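Local coordinates for putative secreted protein (Streptomyces sp. SirexAA-E, PDB 4PEY), which hydrolyses laminarin and laminarioligosaccharides from their non-reducing ends as an exo-beta-1,3-glucanase, releasing glucose and laminaribiose, at residues K222-L227 with K233-A238; V266-T271 with G290-D295. The protein carries 1 engineered substitution. All blocks are in the same frame, centred on the assembly; numbering follows the deposited sequence.

Contact 1. Residues K222-L227 with K233-A238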
loop_
_atom_site.group_PDB
_atom_site.type_symbol
_atom_site.label_atom_id
_atom_site.label_comp_id
_atom_site.label_asym_id
_atom_site.label_seq_id
_atom_site.Cartn_x
_atom_site.Cartn_y
_atom_site.Cartn_z
ATOM N N LYS A 222 -6.602 6.299 8.058
ATOM C CA LYS A 222 -5.552 5.676 8.857
ATOM C C LYS A 222 -5.265 6.458 10.138
ATOM O O LYS A 222 -5.165 7.685 10.107
ATOM C CB LYS A 222 -4.278 5.558 8.021
ATOM C CG LYS A 222 -3.187 4.751 8.684
ATOM C CD LYS A 222 -1.897 4.801 7.873
ATOM C CE LYS A 222 -1.234 6.162 7.986
ATOM N NZ LYS A 222 -0.703 6.492 9.361
ATOM N N PRO A 223 -5.143 5.754 11.280
ATOM C CA PRO A 223 -4.752 6.452 12.509
ATOM C C PRO A 223 -3.373 7.096 12.378
ATOM O O PRO A 223 -2.527 6.602 11.620
ATOM C CB PRO A 223 -4.739 5.335 13.563
ATOM C CG PRO A 223 -5.712 4.307 13.026
ATOM C CD PRO A 223 -5.499 4.344 11.532
ATOM N N PHE A 224 -3.149 8.186 13.098
ATOM C CA PHE A 224 -1.854 8.861 13.039
ATOM C C PHE A 224 -1.506 9.510 14.376
ATOM O O PHE A 224 -2.387 9.915 15.155
ATOM C CB PHE A 224 -1.831 9.911 11.914
ATOM C CG PHE A 224 -2.895 10.967 12.052
ATOM C CD1 PHE A 224 -2.623 12.167 12.700
ATOM C CD2 PHE A 224 -4.172 10.757 11.547
ATOM C CE1 PHE A 224 -3.604 13.145 12.838
ATOM C CE2 PHE A 224 -5.164 11.727 11.690
ATOM C CZ PHE A 224 -4.877 12.921 12.337
ATOM N N LEU A 225 -0.205 9.579 14.635
ATOM C CA LEU A 225 0.336 10.241 15.809
ATOM C C LEU A 225 0.197 11.755 15.690
ATOM O O LEU A 225 0.454 12.326 14.628
ATOM C CB LEU A 225 1.810 9.863 15.982
ATOM C CG LEU A 225 2.516 10.330 17.255
ATOM C CD1 LEU A 225 1.972 9.566 18.475
ATOM C CD2 LEU A 225 4.035 10.152 17.124
ATOM N N TYR A 226 -0.203 12.418 16.770
ATOM C CA TYR A 226 -0.203 13.876 16.757
ATOM C C TYR A 226 -0.002 14.418 18.157
ATOM O O TYR A 226 0.045 13.658 19.131
ATOM C CB TYR A 226 -1.500 14.425 16.138
ATOM C CG TYR A 226 -2.706 14.443 17.059
ATOM C CD1 TYR A 226 -3.382 13.268 17.389
ATOM C CD2 TYR A 226 -3.191 15.641 17.572
ATOM C CE1 TYR A 226 -4.492 13.293 18.218
ATOM C CE2 TYR A 226 -4.298 15.673 18.398
ATOM C CZ TYR A 226 -4.946 14.497 18.722
ATOM O OH TYR A 226 -6.050 14.523 19.547
ATOM N N LEU A 227 0.153 15.732 18.242
ATOM C CA LEU A 227 0.288 16.426 19.517
ATOM C C LEU A 227 -0.975 17.185 19.867
ATOM O O LEU A 227 -1.421 18.039 19.108
ATOM C CB LEU A 227 1.470 17.391 19.471
ATOM C CG LEU A 227 2.840 16.777 19.727
ATOM C CD1 LEU A 227 3.934 17.769 19.360
ATOM C CD2 LEU A 227 2.950 16.355 21.189
ATOM N N LYS A 233 -0.743 11.862 21.282
ATOM C CA LYS A 233 -1.929 11.022 21.174
ATOM C C LYS A 233 -1.965 10.400 19.790
ATOM O O LYS A 233 -1.260 10.844 18.883
ATOM C CB LYS A 233 -3.206 11.828 21.414
ATOM C CG LYS A 233 -3.233 12.553 22.745
ATOM C CD LYS A 233 -4.591 13.138 23.055
ATOM C CE LYS A 233 -4.578 13.830 24.414
ATOM N NZ LYS A 233 -5.869 14.504 24.727
ATOM N N VAL A 234 -2.794 9.376 19.623
ATOM C CA VAL A 234 -3.054 8.842 18.300
ATOM C C VAL A 234 -4.507 9.122 17.946
ATOM O O VAL A 234 -5.421 8.779 18.708
ATOM C CB VAL A 234 -2.752 7.337 18.218
ATOM C CG1 VAL A 234 -3.243 6.770 16.882
ATOM C CG2 VAL A 234 -1.258 7.093 18.404
ATOM N N PHE A 235 -4.717 9.782 16.810
ATOM C CA PHE A 235 -6.069 10.075 16.366
ATOM C C PHE A 235 -6.593 8.898 15.576
ATOM O O PHE A 235 -5.888 8.366 14.709
ATOM C CB PHE A 235 -6.136 11.351 15.525
ATOM C CG PHE A 235 -7.543 11.784 15.221
ATOM C CD1 PHE A 235 -8.361 12.277 16.229
ATOM C CD2 PHE A 235 -8.057 11.674 13.942
ATOM C CE1 PHE A 235 -9.665 12.668 15.957
ATOM C CE2 PHE A 235 -9.359 12.071 13.664
ATOM C CZ PHE A 235 -10.162 12.561 14.677
ATOM N N VAL A 236 -7.824 8.491 15.892
ATOM C CA VAL A 236 -8.453 7.328 15.275
ATOM C C VAL A 236 -9.731 7.767 14.557
ATOM O O VAL A 236 -10.796 7.865 15.165
ATOM C CB VAL A 236 -8.784 6.237 16.317
ATOM C CG1 VAL A 236 -9.358 5.006 15.635
ATOM C CG2 VAL A 236 -7.538 5.862 17.109
ATOM N N PRO A 237 -9.619 8.075 13.259
ATOM C CA PRO A 237 -10.789 8.529 12.491
ATOM C C PRO A 237 -11.940 7.528 12.504
ATOM O O PRO A 237 -11.713 6.314 12.491
ATOM C CB PRO A 237 -10.230 8.690 11.073
ATOM C CG PRO A 237 -8.781 9.007 11.297
ATOM C CD PRO A 237 -8.375 8.158 12.473
ATOM N N ALA A 238 -13.164 8.049 12.537
ATOM C CA ALA A 238 -14.364 7.231 12.409
ATOM C C ALA A 238 -14.570 6.841 10.944
ATOM O O ALA A 238 -14.094 7.533 10.038
ATOM C CB ALA A 238 -15.573 7.980 12.925
#
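Phe224 and Phe235 are paired across the strands, each N bonded to the other's O, and send their side chains off the same side of the sheet, where they lie side by side. The rings themselves meet obliquely, planes at 50°, with CE2 of Phe224 3.7 Å from CD2 of Phe235. The methylene adds a second contact: CB of Phe235 sits over one face of the Phe224 ring, 4.1 Å from its centroid, a CH-pi contact offset toward the rim. On the same side Tyr226 turns its CG between its own N and carbonyl carbon (chi1 80°), which swings the ring across to the partner strand; its CE1 reaches CB of Lys233 and CB of Phe235, both at 3.7 Å. Its OH is hydrogen-bonded to Ser257 OG of strand 255-259. Were Tyr226 an alanine, CB of Lys233 and CB of Phe235 would probably lose the ring carbon they pack against, and Ser257 OG its phenolic partner.

These strands, 224-228 and 231-243, form a beta hairpin in this GH55 enzyme. Tyr226 and Lys233 make a reciprocal pair of nearly straight backbone bonds, Tyr226 N to Lys233 O at 2.8 Å and Lys233 N to Tyr226 O at 2.9 Å. Between the two hydrogen-bonded pairs, Leu225 and Val234 form a non-hydrogen-bonded pair on the other face, where Leu225 CD1 lies 4.1 Å from Val234 CG2 and the two side chains cross at about a right angle. Farther along that face Pro223 CB rests against Val234 CG1.

Farther out, Lys233 NZ forms a salt bridge with Asp228, while Lys222 NZ, salt-bridged to Glu113, also donates to Pro223 O. Strand 255-259 continues the sheet beyond the second strand through backbone bonds with Val234 and Val236.

Contact 2. Residues V266-T271 with G290-D295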
loop_
_atom_site.group_PDB
_atom_site.type_symbol
_atom_site.label_atom_id
_atom_site.label_comp_id
_atom_site.label_asym_id
_atom_site.label_seq_id
_atom_site.Cartn_x
_atom_site.Cartn_y
_atom_site.Cartn_z
ATOM N N VAL A 266 6.851 0.003 21.159
ATOM C CA VAL A 266 7.734 -1.102 20.804
ATOM C C VAL A 266 9.057 -0.563 20.275
ATOM O O VAL A 266 9.082 0.283 19.380
ATOM C CB VAL A 266 7.100 -2.028 19.742
ATOM C CG1 VAL A 266 7.949 -3.286 19.558
ATOM C CG2 VAL A 266 5.669 -2.389 20.122
ATOM N N LYS A 267 10.149 -1.053 20.847
ATOM C CA LYS A 267 11.487 -0.655 20.442
ATOM C C LYS A 267 12.345 -1.901 20.233
ATOM O O LYS A 267 12.010 -2.970 20.743
ATOM C CB LYS A 267 12.091 0.294 21.487
ATOM C CG LYS A 267 11.539 1.711 21.363
ATOM C CD LYS A 267 12.059 2.663 22.423
ATOM C CE LYS A 267 11.301 2.511 23.714
ATOM N NZ LYS A 267 11.581 3.661 24.619
ATOM N N PRO A 268 13.428 -1.779 19.443
ATOM C CA PRO A 268 14.340 -2.902 19.196
ATOM C C PRO A 268 14.669 -3.667 20.470
ATOM O O PRO A 268 14.997 -3.051 21.488
ATOM C CB PRO A 268 15.580 -2.212 18.630
ATOM C CG PRO A 268 15.022 -1.046 17.895
ATOM C CD PRO A 268 13.835 -0.575 18.696
ATOM N N GLY A 269 14.540 -4.988 20.424
ATOM C CA GLY A 269 14.762 -5.815 21.595
ATOM C C GLY A 269 13.486 -6.448 22.118
ATOM O O GLY A 269 13.532 -7.456 22.821
ATOM N N ALA A 270 12.343 -5.856 21.780
ATOM C CA ALA A 270 11.056 -6.383 22.227
ATOM C C ALA A 270 10.805 -7.770 21.655
ATOM O O ALA A 270 11.126 -8.038 20.501
ATOM C CB ALA A 270 9.927 -5.444 21.832
ATOM N N THR A 271 10.233 -8.649 22.470
ATOM C CA THR A 271 9.861 -9.982 22.018
ATOM C C THR A 271 8.381 -10.039 21.672
ATOM O O THR A 271 7.592 -9.211 22.131
ATOM C CB THR A 271 10.156 -11.053 23.086
ATOM O OG1 THR A 271 9.361 -10.796 24.251
ATOM C CG2 THR A 271 11.630 -11.047 23.463
ATOM N N GLY A 290 12.271 0.502 13.129
ATOM C CA GLY A 290 13.299 -0.493 13.333
ATOM C C GLY A 290 12.884 -1.790 12.688
ATOM O O GLY A 290 11.850 -1.855 12.025
ATOM N N VAL A 291 13.697 -2.817 12.886
ATOM C CA VAL A 291 13.428 -4.135 12.347
ATOM C C VAL A 291 13.295 -5.106 13.506
ATOM O O VAL A 291 14.217 -5.246 14.326
ATOM C CB VAL A 291 14.540 -4.588 11.379
ATOM C CG1 VAL A 291 14.282 -6.008 10.888
ATOM C CG2 VAL A 291 14.642 -3.627 10.202
ATOM N N TYR A 292 12.150 -5.777 13.559
ATOM C CA TYR A 292 11.778 -6.630 14.684
ATOM C C TYR A 292 11.636 -8.095 14.285
ATOM O O TYR A 292 10.690 -8.453 13.599
ATOM C CB TYR A 292 10.456 -6.137 15.293
ATOM C CG TYR A 292 10.511 -4.694 15.708
ATOM C CD1 TYR A 292 10.134 -3.674 14.833
ATOM C CD2 TYR A 292 10.969 -4.345 16.966
ATOM C CE1 TYR A 292 10.206 -2.340 15.218
ATOM C CE2 TYR A 292 11.042 -3.027 17.356
ATOM C CZ TYR A 292 10.657 -2.028 16.482
ATOM O OH TYR A 292 10.740 -0.719 16.895
ATOM N N HIS A 293 12.569 -8.939 14.718
ATOM C CA HIS A 293 12.423 -10.383 14.537
ATOM C C HIS A 293 11.497 -10.935 15.612
ATOM O O HIS A 293 11.617 -10.574 16.783
ATOM C CB HIS A 293 13.780 -11.096 14.603
ATOM C CG HIS A 293 14.643 -10.863 13.405
ATOM N ND1 HIS A 293 14.757 -11.778 12.378
ATOM C CD2 HIS A 293 15.422 -9.810 13.058
ATOM C CE1 HIS A 293 15.571 -11.299 11.452
ATOM N NE2 HIS A 293 15.991 -10.107 11.844
ATOM N N VAL A 294 10.578 -11.811 15.224
ATOM C CA VAL A 294 9.708 -12.466 16.195
ATOM C C VAL A 294 9.800 -13.992 16.042
ATOM O O VAL A 294 9.876 -14.509 14.929
ATOM C CB VAL A 294 8.230 -11.995 16.058
ATOM C CG1 VAL A 294 8.108 -10.521 16.405
ATOM C CG2 VAL A 294 7.676 -12.265 14.660
ATOM N N ASP A 295 9.820 -14.714 17.161
ATOM C CA ASP A 295 9.930 -16.171 17.102
ATOM C C ASP A 295 8.569 -16.851 17.255
ATOM O O ASP A 295 8.464 -18.077 17.216
ATOM C CB ASP A 295 10.912 -16.689 18.157
ATOM C CG ASP A 295 10.455 -16.433 19.573
ATOM O OD1 ASP A 295 9.495 -15.665 19.785
ATOM O OD2 ASP A 295 11.080 -17.004 20.492
HETATM O O HOH W 1 12.052 -7.731 17.979
#
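A type II beta turn, Lys267 to Ala270, leads from strand 263-266 into helix 272-280, and Tyr292 of strand 291-294 lies against its start. This strand pairs in parallel with strand 314-317, part of the second of the two parallel beta-helix halves of the GH55 fold. The turn is closed by Ala270 N bonding to Lys267 O, and Gly269 takes a backbone conformation (phi 111°) in which a CB would press on the carbonyl O of Pro268.

Tyr292 carries the contact. With CG anti to its carbonyl carbon (chi1 -56°), its ring reaches over to the turn and CE2 comes 3.4 Å from Lys267 C, which approaches the ring edge near its plane. Val266 CG1 comes to the same CE2 obliquely, at 3.8 Å, and Pro268 CD lies 3.6 Å from Tyr292 OH. That hydroxyl bonds to Thr288 O, and Val266 O bonds to Thr288 OG1, so one threonine holds both sides of the contact. Farther along, a water at the ring edge spans the two backbones, donating to Ala270 O at 2.7 Å and to His293 O at 3.1 Å.

From the N terminus, the chain first passes through the parallel strands of its first half, then turns back on itself at contact 1, a hairpin with five residues between its two segments, most of them still strand. Strand 255-259 follows beside the hairpin, and the chain then enters strand 263-266, the first of the second half. Contact 2 opens at its end and encloses 18 residues, among them helix 272-280 and strand 284-287. The contacts stand in series, neither nested nor crossed, with centres about 23 Å apart and nearest atoms about 11 Å apart. Contact 1 joins neighbouring strands; contact 2 ties a turn before a helix to a strand beyond it.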